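Local coordinates for hypothetical protein, IPT/TIG domain protein (Bacteroides ovatus, PDB 4HW6) that is of unknown function but probably binds carbohydrate as an auxiliary nutrient-binding protein, joining an IPT/TIG domain to a six-bladed beta-propeller, at residues K60-N63 with L69-I72; K83-G88 with L94-C99; V167-Q172 with M411-F416; E346-A349 with Y355-Y358; I418-C421 with V426-I429. All blocks are in the same frame, centred on the assembly; numbering follows the deposited sequence. Where two conformers were deposited one is given.

Contact 1 (K60-N63 with L69-I72); sequences KVIN and LLCI
A classic beta bulge in the hairpin of strands 57-64 and 68-72 brings Ile62 and Asn63 together opposite Leu70. The carbonyl of Leu70 takes the amide of Ile62 in a short bond (Ile62 N to Leu70 O, 2.7 Å) and also a weak, longer one from Asn63 N. Asn63 O answers by accepting Leu70 N at 3.0 Å. On the far side of the bulge Val61 and Cys71 form a non-hydrogen-bonded pair, and beyond them Ile72 N reaches Lys60 O at 2.9 Å. A water extends this end, accepting from Lys60 N and donating to Ile72 O.

The hairpin lies within the IPT/TIG domain, of the E-set clan, and its two faces differ. Val61 and Cys71 point to one face, where Val61, together with Leu69, packs on Val50 and Val52 of strand 50-54. Leu70 stands on the other face with CG anti to its backbone N (chi1 178°), which places it alongside Ile62; Ile62 CG2 and Leu70 CD2 meet at 3.9 Å. The delta branch of Ile62 leans the other way, CD1 lying 3.9 Å from CG1 of Ile72, so this one side chain bridges two residues of the partner strand. Beyond Leu70, the amide of Asn63 passes across the leucine's base, its ND2 3.6 Å from Leu70 CB. Arg35 of strand 35-41, which pairs with 68-72 on its other side, touches both Ile62 and Leu70.

Contact 2 (K83-G88 with L94-C99); sequences KVSVVG and LKSGVC
Strands 83-87 and 94-98 run antiparallel at 171°, their axes 4.7 Å apart, with Val84 and Gly97 exchanging two backbone bonds, Val86 N bonded to Lys95 O, and a classic bulge where Leu94 and Lys95 both face Val86. In the bulge Val86 O accepts Leu94 N at 2.9 Å and Lys95 N only weakly. Lys83, Ser85, Ser96 and Val98 share one face. Extended throughout, with CG anti to the backbone N (chi1 -178°), the Lys83 chain runs across Val98 and on past Ser96: its CG lies 3.9 Å from CG2 of Val98, and its CE 3.8 Å from OG of Ser96. One water links the two polar ends, accepting from Lys83 NZ at 2.7 Å and lying 3.1 Å from Ser96 OG. Ser85 comes close to the same serine, its OG 3.2 Å from Ser96 CB, and both hydroxyls bond weakly to the Glu93 carboxylate. At the bulge end Leu94 bends back over the start of the turn, CD1 resting 3.6 Å from CA of Gly88.

The other face carries Val84 and Val86, which pack on Val22 and on Phe14 and Ile20 respectively, while Lys95 reaches Glu19 in a salt bridge. This hairpin closes one side of the IPT/TIG sheet: strand 93-98 is its outermost strand, and strand 82-87 is bonded on its other side to strand 50-54.

Contact 3 (V167-Q172 with M411-F416); sequences VDFVNQ and MKRKCF
No backbone pairing joins the two segments: the nearest CA atoms, those of Phe169 and Arg413, are 11.1 Å apart, and the contact spans the gap between a turn after strand 164-168 and a turn before strand 415-420. The Arg413 chain is extended from CG to NE and delivers its guanidinium flat onto one face of the Phe169 ring. The planes lie 15° apart with centres separated by 4.0 Å. The stack is off-centre: CZ of Arg413 sits 3.5 Å from CD2 of Phe169, NH1 lies over the middle of the ring, and NH2 slides outward to the ring's root, 3.4 Å from Phe169 CB. CE of Lys412 lies against the opposite face of the guanidinium, offset toward its rim.

The turn that presents Phe169 is braced from within. Asp168 OD1 accepts the amide of Asn171 at 3.1 Å in an Asx motif, and Asp168 OD2 takes Asn171 ND2. Across the gap, Lys414 NZ holds Met411 O, a selenomethionine carbonyl.

Arg413 NH1 also donates to Tyr152 O and makes a salt bridge with Asp410; NH2 makes one with Asp153, to which Lys412 is salt-bridged as well. With its edge held by these acceptors and its face by the ring, the guanidinium has little freedom to rotate, and the nearby carboxylates probably offset its charge. The off-centre cation-pi stack is thus a side-chain tie between two propeller sheets that share no backbone bond here.

Contact 4 (E346-A349 with Y355-Y358); sequences EAYA and YDFY
Tyr348 and Asp356 meet at one tight point: the phenol OH donates to Asp356 OD1 over 2.6 Å, on the syn side of the carboxylate and 20° out of its plane. The same oxygen lies at the ring's edge, near its plane, 3.1 Å from Tyr348 CE2, while ring and carboxylate are turned almost at right angles (86°). Asp356 CG is anti to the carbonyl carbon (chi1 -84°), a setting that carries the carboxylate out beside the strand to meet the phenol. Its second oxygen, OD2, takes Asn345 ND2, so each carboxylate oxygen of this buried residue has a donor. Thr371 and Pro372 pack against both Tyr348 and Asp356.

Away from the phenol the contact is slack. The ring's inner edge passes the backbone of Tyr355 with CE2 3.8 Å from Tyr355 O, and the CA atoms of Tyr348 and Tyr355 stand 7.3 Å apart. Tyr355 leaves its backbone directed away from 346-349, and its ring meets that of His281 and touches Phe342. Glu346, Ala347 and Ala349 are exposed; the short 3-10 segment 346-348 is closed by Ala349 N bonding to Glu346 O at 3.1 Å.

The arrangement belongs to the loop joining strands 337-344 and 355-361, adjacent antiparallel strands of one propeller sheet. A tyrosine from the 3-10 turn reaches back to the beginning of the second strand, fastening the connection to the sheet.

Contact 5 (I418-C421 with V426-I429); sequences IGDC and VRKI
Asp420 and Arg427 form a buried salt bridge through one short bond, Arg427 NH1 to Asp420 OD2 at 2.6 Å. The carboxylate oxygen lies at the edge of the guanidinium, near its plane, but is itself approached on its anti side, and the bond is bent (143° at the hydrogen). The arginine reaches it by folding at chi2 and chi3 (-72° and -73°), a path that also lays its CG 3.5 Å from Asp420 CB. Behind this pair, Ile418 and Arg427 are matched by two backbone bonds, Ile418 N to Arg427 O and Arg427 N to Ile418 O, both 2.8 Å. Val426 CA adds a CA-H...O contact to the same Ile418 oxygen, 3.4 Å away.

These residues belong to the hairpin of strands 415-420 and 425-431, inner strands of a propeller sheet whose strand 109-115, from much earlier in the chain, pairs beside 425-431. Such joining of strands from both ends of the propeller region in one blade is consistent with the velcro closure known from beta-propellers. Farther along the hairpin Ile418 crosses Ile429, its CG1 4.1 Å from CD1 of Ile429, and Pro404 and Ile407 cover Ile418.

Further partners from outside the two segments hold both charged groups. Asn423 ND2 also donates to Asp420 OD2, and the backbone N of Asn402 to OD1. Arg427 NH1 has a further acceptor in Leu400 O, while NH2 makes a salt bridge with Asp392. Tyr390 and Phe401 pack against the arginine, and Phe401 also touches Asp420.

How the contacts relate
From the N terminus, contact 1 closes a short hairpin and contact 2 the next; they lie in one IPT/TIG sheet and touch where Leu69 CD2 packs on Val84 CG1, 3.9 Å away. The remaining contacts lie in the propeller, with centres 34 to 42 Å from these two. Contact 3 closes the longest loop, bringing 167-172 to 411-416, and contact 4 falls wholly within that span, tightening a connection inside another sheet. Contact 5 then closes the last hairpin, sharing strand 415-420 with contact 3. Phe416 joins the three: its ring packs on Tyr358 of contact 4, and its N probably bonds to Ile429 O of contact 5. None of the loops cross.

Contact 1 (K60-N63 with L69-I72)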
# COMPACT_ATOMS: atom_id res chain seq x y z
N LYS A 60 -30.16 6.50 -2.93
CA LYS A 60 -31.23 7.08 -3.74
C LYS A 60 -32.48 6.25 -3.51
O LYS A 60 -32.42 5.03 -3.56
CB LYS A 60 -30.84 7.07 -5.22
CG LYS A 60 -31.40 8.23 -6.03
CD LYS A 60 -32.86 8.05 -6.41
CE LYS A 60 -33.33 9.11 -7.41
NZ LYS A 60 -32.91 8.82 -8.81
N VAL A 61 -33.59 6.92 -3.22
CA VAL A 61 -34.87 6.27 -2.99
C VAL A 61 -35.69 6.36 -4.27
O VAL A 61 -35.90 7.46 -4.80
CB VAL A 61 -35.65 6.94 -1.84
CG1 VAL A 61 -37.01 6.26 -1.64
CG2 VAL A 61 -34.85 6.89 -0.55
N ILE A 62 -36.15 5.20 -4.75
CA ILE A 62 -36.92 5.10 -5.99
C ILE A 62 -38.43 5.16 -5.76
O ILE A 62 -39.15 5.83 -6.50
CB ILE A 62 -36.58 3.81 -6.74
CG1 ILE A 62 -35.10 3.80 -7.11
CG2 ILE A 62 -37.45 3.65 -7.99
CD1 ILE A 62 -34.69 2.63 -7.98
N ASN A 63 -38.91 4.44 -4.75
CA ASN A 63 -40.32 4.54 -4.37
C ASN A 63 -40.47 4.33 -2.87
O ASN A 63 -39.54 3.84 -2.21
CB ASN A 63 -41.21 3.57 -5.20
CG ASN A 63 -41.02 2.10 -4.82
OD1 ASN A 63 -41.15 1.71 -3.66
ND2 ASN A 63 -40.75 1.26 -5.82
N LEU A 69 -40.00 0.42 0.90
CA LEU A 69 -39.41 1.38 -0.02
C LEU A 69 -38.35 0.65 -0.83
O LEU A 69 -37.84 -0.39 -0.40
CB LEU A 69 -38.83 2.60 0.73
CG LEU A 69 -37.66 2.40 1.70
CD1 LEU A 69 -36.34 2.24 0.93
CD2 LEU A 69 -37.54 3.58 2.67
N LEU A 70 -38.08 1.18 -2.02
CA LEU A 70 -37.06 0.67 -2.91
C LEU A 70 -35.96 1.72 -3.00
O LEU A 70 -36.23 2.89 -3.29
CB LEU A 70 -37.64 0.42 -4.30
CG LEU A 70 -36.69 -0.07 -5.41
CD1 LEU A 70 -36.16 -1.46 -5.11
CD2 LEU A 70 -37.39 -0.06 -6.77
N CYS A 71 -34.72 1.30 -2.75
CA CYS A 71 -33.59 2.21 -2.83
C CYS A 71 -32.40 1.53 -3.51
O CYS A 71 -32.45 0.34 -3.84
CB CYS A 71 -33.23 2.74 -1.43
SG CYS A 71 -32.47 1.50 -0.38
N ILE A 72 -31.36 2.32 -3.78
CA ILE A 72 -30.16 1.84 -4.45
C ILE A 72 -28.99 1.92 -3.48
O ILE A 72 -28.68 2.99 -2.93
CB ILE A 72 -29.86 2.70 -5.70
CG1 ILE A 72 -31.02 2.59 -6.70
CG2 ILE A 72 -28.56 2.28 -6.38
CD1 ILE A 72 -30.81 3.47 -7.92
O HOH W 1 -27.82 5.23 -4.13

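Contact 2 (K83-G88 with L94-C99)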
# COMPACT_ATOMS: atom_id res chain seq x y z
N LYS A 83 -30.83 2.77 7.85
CA LYS A 83 -31.56 3.80 8.58
C LYS A 83 -32.53 4.49 7.63
O LYS A 83 -32.16 4.91 6.54
CB LYS A 83 -30.60 4.84 9.18
CG LYS A 83 -31.23 5.95 10.00
CD LYS A 83 -30.16 6.80 10.66
CE LYS A 83 -30.76 7.99 11.40
NZ LYS A 83 -29.73 8.82 12.10
N VAL A 84 -33.78 4.61 8.07
CA VAL A 84 -34.82 5.28 7.30
C VAL A 84 -35.34 6.44 8.14
O VAL A 84 -35.69 6.26 9.31
CB VAL A 84 -35.99 4.32 6.99
CG1 VAL A 84 -37.12 5.06 6.26
CG2 VAL A 84 -35.48 3.14 6.16
N SER A 85 -35.39 7.61 7.52
CA SER A 85 -35.86 8.83 8.16
C SER A 85 -36.96 9.48 7.32
O SER A 85 -36.93 9.40 6.08
CB SER A 85 -34.71 9.83 8.29
OG SER A 85 -33.67 9.31 9.11
N VAL A 86 -37.90 10.14 7.99
CA VAL A 86 -38.91 10.94 7.31
C VAL A 86 -38.76 12.38 7.79
O VAL A 86 -38.65 12.63 8.99
CB VAL A 86 -40.34 10.40 7.55
CG1 VAL A 86 -41.38 11.42 7.14
CG2 VAL A 86 -40.54 9.09 6.79
N VAL A 87 -38.74 13.33 6.84
CA VAL A 87 -38.60 14.75 7.16
C VAL A 87 -39.93 15.47 6.96
O VAL A 87 -40.79 15.00 6.21
CB VAL A 87 -37.52 15.44 6.29
CG1 VAL A 87 -36.17 14.74 6.42
CG2 VAL A 87 -37.93 15.49 4.83
N GLY A 88 -40.10 16.61 7.63
CA GLY A 88 -41.30 17.45 7.48
C GLY A 88 -41.23 18.40 6.29
O GLY A 88 -40.33 18.30 5.45
N LEU A 94 -38.36 14.24 11.33
CA LEU A 94 -39.45 14.00 12.26
C LEU A 94 -39.22 12.71 13.05
O LEU A 94 -39.37 12.68 14.28
CB LEU A 94 -40.78 13.91 11.50
CG LEU A 94 -41.29 15.26 10.99
CD1 LEU A 94 -42.41 15.05 9.99
CD2 LEU A 94 -41.73 16.13 12.16
N LYS A 95 -38.86 11.64 12.33
CA LYS A 95 -38.59 10.33 12.92
C LYS A 95 -37.51 9.61 12.12
O LYS A 95 -37.30 9.88 10.95
CB LYS A 95 -39.84 9.44 12.88
CG LYS A 95 -41.05 9.90 13.66
CD LYS A 95 -40.90 9.69 15.16
CE LYS A 95 -42.17 10.11 15.87
NZ LYS A 95 -42.12 9.75 17.31
N SER A 96 -36.85 8.67 12.78
CA SER A 96 -35.97 7.75 12.10
C SER A 96 -35.98 6.42 12.84
O SER A 96 -36.25 6.35 14.03
CB SER A 96 -34.55 8.29 12.03
OG SER A 96 -33.98 8.36 13.33
N GLY A 97 -35.68 5.37 12.09
CA GLY A 97 -35.52 4.03 12.65
C GLY A 97 -34.33 3.37 11.98
O GLY A 97 -33.94 3.76 10.87
N VAL A 98 -33.74 2.41 12.67
CA VAL A 98 -32.64 1.62 12.13
C VAL A 98 -32.96 0.13 12.32
O VAL A 98 -33.51 -0.27 13.34
CB VAL A 98 -31.28 1.93 12.81
CG1 VAL A 98 -30.12 1.36 11.99
CG2 VAL A 98 -31.10 3.43 12.99
N CYS A 99 -32.65 -0.66 11.30
CA CYS A 99 -32.83 -2.09 11.35
C CYS A 99 -31.85 -2.73 12.34
O CYS A 99 -30.74 -2.24 12.51
CB CYS A 99 -32.60 -2.67 9.95
SG CYS A 99 -33.18 -4.35 9.76
O HOH W 2 -31.50 10.22 13.56

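Contact 3 (V167-Q172 with M411-F416)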
# COMPACT_ATOMS: atom_id res chain seq x y z
N VAL A 167 5.07 13.15 -1.95
CA VAL A 167 3.64 13.27 -2.04
C VAL A 167 3.14 13.83 -0.70
O VAL A 167 3.27 13.18 0.34
CB VAL A 167 2.96 11.92 -2.33
CG1 VAL A 167 1.46 12.09 -2.38
CG2 VAL A 167 3.48 11.30 -3.65
N ASP A 168 2.59 15.04 -0.75
CA ASP A 168 2.09 15.79 0.41
C ASP A 168 0.57 15.76 0.37
O ASP A 168 -0.06 16.49 -0.40
CB ASP A 168 2.63 17.22 0.31
CG ASP A 168 2.15 18.14 1.42
OD1 ASP A 168 1.20 17.83 2.17
OD2 ASP A 168 2.71 19.25 1.49
N PHE A 169 -0.04 14.94 1.21
CA PHE A 169 -1.49 14.75 1.16
C PHE A 169 -2.27 15.96 1.69
O PHE A 169 -3.38 16.24 1.23
CB PHE A 169 -1.90 13.48 1.92
CG PHE A 169 -1.58 12.20 1.20
CD1 PHE A 169 -0.31 11.64 1.26
CD2 PHE A 169 -2.55 11.55 0.45
CE1 PHE A 169 -0.00 10.46 0.61
CE2 PHE A 169 -2.24 10.35 -0.19
CZ PHE A 169 -0.97 9.80 -0.13
N VAL A 170 -1.70 16.68 2.66
CA VAL A 170 -2.39 17.82 3.27
C VAL A 170 -2.55 18.91 2.21
O VAL A 170 -3.62 19.49 2.06
CB VAL A 170 -1.62 18.36 4.50
CG1 VAL A 170 -2.14 19.73 4.95
CG2 VAL A 170 -1.70 17.35 5.64
N ASN A 171 -1.48 19.18 1.47
CA ASN A 171 -1.50 20.21 0.42
C ASN A 171 -1.83 19.67 -0.98
O ASN A 171 -1.92 20.45 -1.93
CB ASN A 171 -0.18 20.95 0.42
CG ASN A 171 0.05 21.66 1.73
OD1 ASN A 171 -0.79 22.44 2.14
ND2 ASN A 171 1.15 21.34 2.42
N GLN A 172 -2.02 18.36 -1.08
CA GLN A 172 -2.33 17.72 -2.35
C GLN A 172 -1.33 18.17 -3.42
O GLN A 172 -1.69 18.68 -4.47
CB GLN A 172 -3.77 18.03 -2.75
CG GLN A 172 -4.79 17.60 -1.70
CD GLN A 172 -5.17 16.14 -1.84
OE1 GLN A 172 -5.80 15.76 -2.83
NE2 GLN A 172 -4.82 15.32 -0.85
N MSE A 411 -2.34 2.93 5.92
CA MSE A 411 -3.24 2.42 6.96
C MSE A 411 -4.40 3.38 7.22
O MSE A 411 -5.51 2.97 7.58
CB MSE A 411 -2.47 2.15 8.25
CG MSE A 411 -1.46 1.01 8.15
SE MSE A 411 -0.76 0.53 9.91
CE MSE A 411 -2.36 0.86 10.93
N LYS A 412 -4.15 4.67 7.04
CA LYS A 412 -5.20 5.65 7.31
C LYS A 412 -6.31 5.59 6.26
O LYS A 412 -7.50 5.65 6.58
CB LYS A 412 -4.60 7.06 7.37
CG LYS A 412 -5.61 8.15 7.66
CD LYS A 412 -4.96 9.42 8.20
CE LYS A 412 -4.38 10.29 7.10
NZ LYS A 412 -3.79 11.54 7.68
N ARG A 413 -5.92 5.46 5.01
CA ARG A 413 -6.87 5.47 3.90
C ARG A 413 -7.19 4.06 3.40
O ARG A 413 -7.94 3.92 2.43
CB ARG A 413 -6.34 6.34 2.76
CG ARG A 413 -6.01 7.75 3.23
CD ARG A 413 -5.55 8.69 2.12
NE ARG A 413 -5.20 10.00 2.67
CZ ARG A 413 -4.05 10.29 3.29
NH1 ARG A 413 -3.09 9.40 3.41
NH2 ARG A 413 -3.86 11.51 3.80
N LYS A 414 -6.59 3.06 4.04
CA LYS A 414 -6.80 1.63 3.75
C LYS A 414 -6.64 1.28 2.26
O LYS A 414 -7.56 0.80 1.62
CB LYS A 414 -8.18 1.17 4.23
CG LYS A 414 -8.48 1.42 5.71
CD LYS A 414 -7.55 0.67 6.64
CE LYS A 414 -8.04 0.77 8.09
NZ LYS A 414 -6.93 0.94 9.08
N CYS A 415 -5.45 1.53 1.73
CA CYS A 415 -5.16 1.26 0.32
C CYS A 415 -3.68 1.07 0.11
O CYS A 415 -2.88 1.53 0.93
CB CYS A 415 -5.68 2.42 -0.55
SG CYS A 415 -4.93 4.03 -0.17
N PHE A 416 -3.32 0.36 -0.95
CA PHE A 416 -1.95 0.28 -1.39
C PHE A 416 -1.66 1.36 -2.44
O PHE A 416 -2.54 1.67 -3.27
CB PHE A 416 -1.65 -1.05 -2.07
CG PHE A 416 -1.67 -2.24 -1.16
CD1 PHE A 416 -2.82 -2.94 -0.94
CD2 PHE A 416 -0.50 -2.65 -0.53
CE1 PHE A 416 -2.84 -4.05 -0.11
CE2 PHE A 416 -0.51 -3.76 0.31
CZ PHE A 416 -1.67 -4.45 0.51

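Contact 4 (E346-A349 with Y355-Y358)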
# COMPACT_ATOMS: atom_id res chain seq x y z
N GLU A 346 -5.99 -9.49 9.53
CA GLU A 346 -6.88 -9.77 10.66
C GLU A 346 -7.25 -11.24 10.83
O GLU A 346 -7.49 -11.68 11.94
CB GLU A 346 -8.13 -8.88 10.59
CG GLU A 346 -7.84 -7.41 10.90
CD GLU A 346 -7.18 -7.21 12.27
OE1 GLU A 346 -7.74 -7.70 13.28
OE2 GLU A 346 -6.11 -6.56 12.33
N ALA A 347 -7.24 -12.02 9.75
CA ALA A 347 -7.38 -13.46 9.85
C ALA A 347 -6.28 -14.13 10.69
O ALA A 347 -6.48 -15.23 11.19
CB ALA A 347 -7.44 -14.09 8.47
N TYR A 348 -5.12 -13.49 10.85
CA TYR A 348 -4.02 -14.04 11.64
C TYR A 348 -4.00 -13.53 13.08
O TYR A 348 -3.02 -13.78 13.80
CB TYR A 348 -2.67 -13.66 11.04
CG TYR A 348 -2.42 -14.05 9.58
CD1 TYR A 348 -3.18 -15.04 8.95
CD2 TYR A 348 -1.37 -13.47 8.87
CE1 TYR A 348 -2.92 -15.40 7.63
CE2 TYR A 348 -1.12 -13.83 7.56
CZ TYR A 348 -1.91 -14.79 6.94
OH TYR A 348 -1.62 -15.13 5.63
N ALA A 349 -5.04 -12.81 13.51
CA ALA A 349 -5.07 -12.22 14.85
C ALA A 349 -4.72 -13.26 15.91
O ALA A 349 -5.33 -14.34 15.97
CB ALA A 349 -6.44 -11.60 15.14
N TYR A 355 1.19 -10.85 10.13
CA TYR A 355 1.43 -10.07 8.89
C TYR A 355 1.58 -10.92 7.65
O TYR A 355 2.20 -11.98 7.70
CB TYR A 355 2.70 -9.21 9.01
CG TYR A 355 2.57 -8.14 10.06
CD1 TYR A 355 2.85 -8.42 11.38
CD2 TYR A 355 2.12 -6.86 9.73
CE1 TYR A 355 2.70 -7.46 12.36
CE2 TYR A 355 1.95 -5.90 10.70
CZ TYR A 355 2.26 -6.20 12.02
OH TYR A 355 2.11 -5.27 13.03
N ASP A 356 1.03 -10.43 6.54
CA ASP A 356 1.41 -10.90 5.23
C ASP A 356 2.47 -9.94 4.66
O ASP A 356 2.57 -8.79 5.08
CB ASP A 356 0.20 -10.91 4.29
CG ASP A 356 -0.65 -12.16 4.41
OD1 ASP A 356 -0.12 -13.25 4.70
OD2 ASP A 356 -1.88 -12.07 4.16
N PHE A 357 3.26 -10.43 3.71
CA PHE A 357 4.31 -9.66 3.06
C PHE A 357 3.91 -9.45 1.59
O PHE A 357 3.94 -10.39 0.78
CB PHE A 357 5.65 -10.40 3.17
CG PHE A 357 6.84 -9.58 2.72
CD1 PHE A 357 7.24 -8.44 3.45
CD2 PHE A 357 7.59 -9.96 1.61
CE1 PHE A 357 8.36 -7.70 3.06
CE2 PHE A 357 8.70 -9.23 1.24
CZ PHE A 357 9.08 -8.11 1.96
N TYR A 358 3.51 -8.22 1.26
CA TYR A 358 3.13 -7.85 -0.12
C TYR A 358 4.33 -7.28 -0.83
O TYR A 358 5.00 -6.40 -0.31
CB TYR A 358 2.01 -6.81 -0.13
CG TYR A 358 0.68 -7.36 0.28
CD1 TYR A 358 0.38 -7.65 1.62
CD2 TYR A 358 -0.32 -7.54 -0.67
CE1 TYR A 358 -0.86 -8.15 1.97
CE2 TYR A 358 -1.55 -8.07 -0.33
CZ TYR A 358 -1.82 -8.36 0.98
OH TYR A 358 -3.05 -8.85 1.24

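Contact 5 (I418-C421 with V426-I429)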
# COMPACT_ATOMS: atom_id res chain seq x y z
N ILE A 418 1.18 1.67 -5.55
CA ILE A 418 2.13 0.91 -6.32
C ILE A 418 2.84 1.84 -7.30
O ILE A 418 2.18 2.54 -8.07
CB ILE A 418 1.44 -0.18 -7.17
CG1 ILE A 418 0.51 -1.05 -6.30
CG2 ILE A 418 2.48 -1.01 -7.94
CD1 ILE A 418 1.22 -1.86 -5.24
N GLY A 419 4.17 1.83 -7.26
CA GLY A 419 4.97 2.57 -8.22
C GLY A 419 5.13 1.72 -9.45
O GLY A 419 5.93 0.76 -9.49
N ASP A 420 4.34 2.06 -10.46
CA ASP A 420 4.22 1.28 -11.68
C ASP A 420 5.15 1.93 -12.71
O ASP A 420 4.74 2.76 -13.52
CB ASP A 420 2.76 1.30 -12.09
CG ASP A 420 2.42 0.34 -13.20
OD1 ASP A 420 3.21 -0.59 -13.43
OD2 ASP A 420 1.30 0.47 -13.76
N CYS A 421 6.42 1.51 -12.65
CA CYS A 421 7.51 2.29 -13.22
C CYS A 421 7.43 2.57 -14.71
O CYS A 421 7.62 3.71 -15.10
CB CYS A 421 8.87 1.68 -12.89
SG CYS A 421 9.25 1.99 -11.17
N VAL A 426 1.73 6.35 -10.18
CA VAL A 426 1.36 5.69 -8.93
C VAL A 426 -0.05 5.13 -9.08
O VAL A 426 -1.02 5.86 -9.32
CB VAL A 426 1.40 6.64 -7.71
CG1 VAL A 426 1.04 5.89 -6.44
CG2 VAL A 426 2.77 7.29 -7.58
N ARG A 427 -0.16 3.82 -8.93
CA ARG A 427 -1.43 3.12 -8.99
C ARG A 427 -1.92 2.91 -7.54
O ARG A 427 -1.13 2.95 -6.59
CB ARG A 427 -1.28 1.77 -9.68
CG ARG A 427 -0.59 1.79 -11.04
CD ARG A 427 -1.44 2.40 -12.13
NE ARG A 427 -2.54 1.55 -12.58
CZ ARG A 427 -2.44 0.43 -13.30
NH1 ARG A 427 -1.29 -0.02 -13.73
NH2 ARG A 427 -3.53 -0.23 -13.63
N LYS A 428 -3.22 2.76 -7.39
CA LYS A 428 -3.83 2.49 -6.08
C LYS A 428 -4.58 1.17 -6.12
O LYS A 428 -5.24 0.84 -7.11
CB LYS A 428 -4.75 3.64 -5.72
CG LYS A 428 -5.50 3.52 -4.40
CD LYS A 428 -6.24 4.84 -4.19
CE LYS A 428 -7.34 4.77 -3.16
NZ LYS A 428 -8.02 6.11 -3.09
N ILE A 429 -4.47 0.39 -5.04
CA ILE A 429 -5.31 -0.80 -4.87
C ILE A 429 -6.17 -0.56 -3.63
O ILE A 429 -5.65 -0.36 -2.54
CB ILE A 429 -4.50 -2.11 -4.70
CG1 ILE A 429 -3.55 -2.33 -5.89
CG2 ILE A 429 -5.46 -3.29 -4.55
CD1 ILE A 429 -2.66 -3.57 -5.77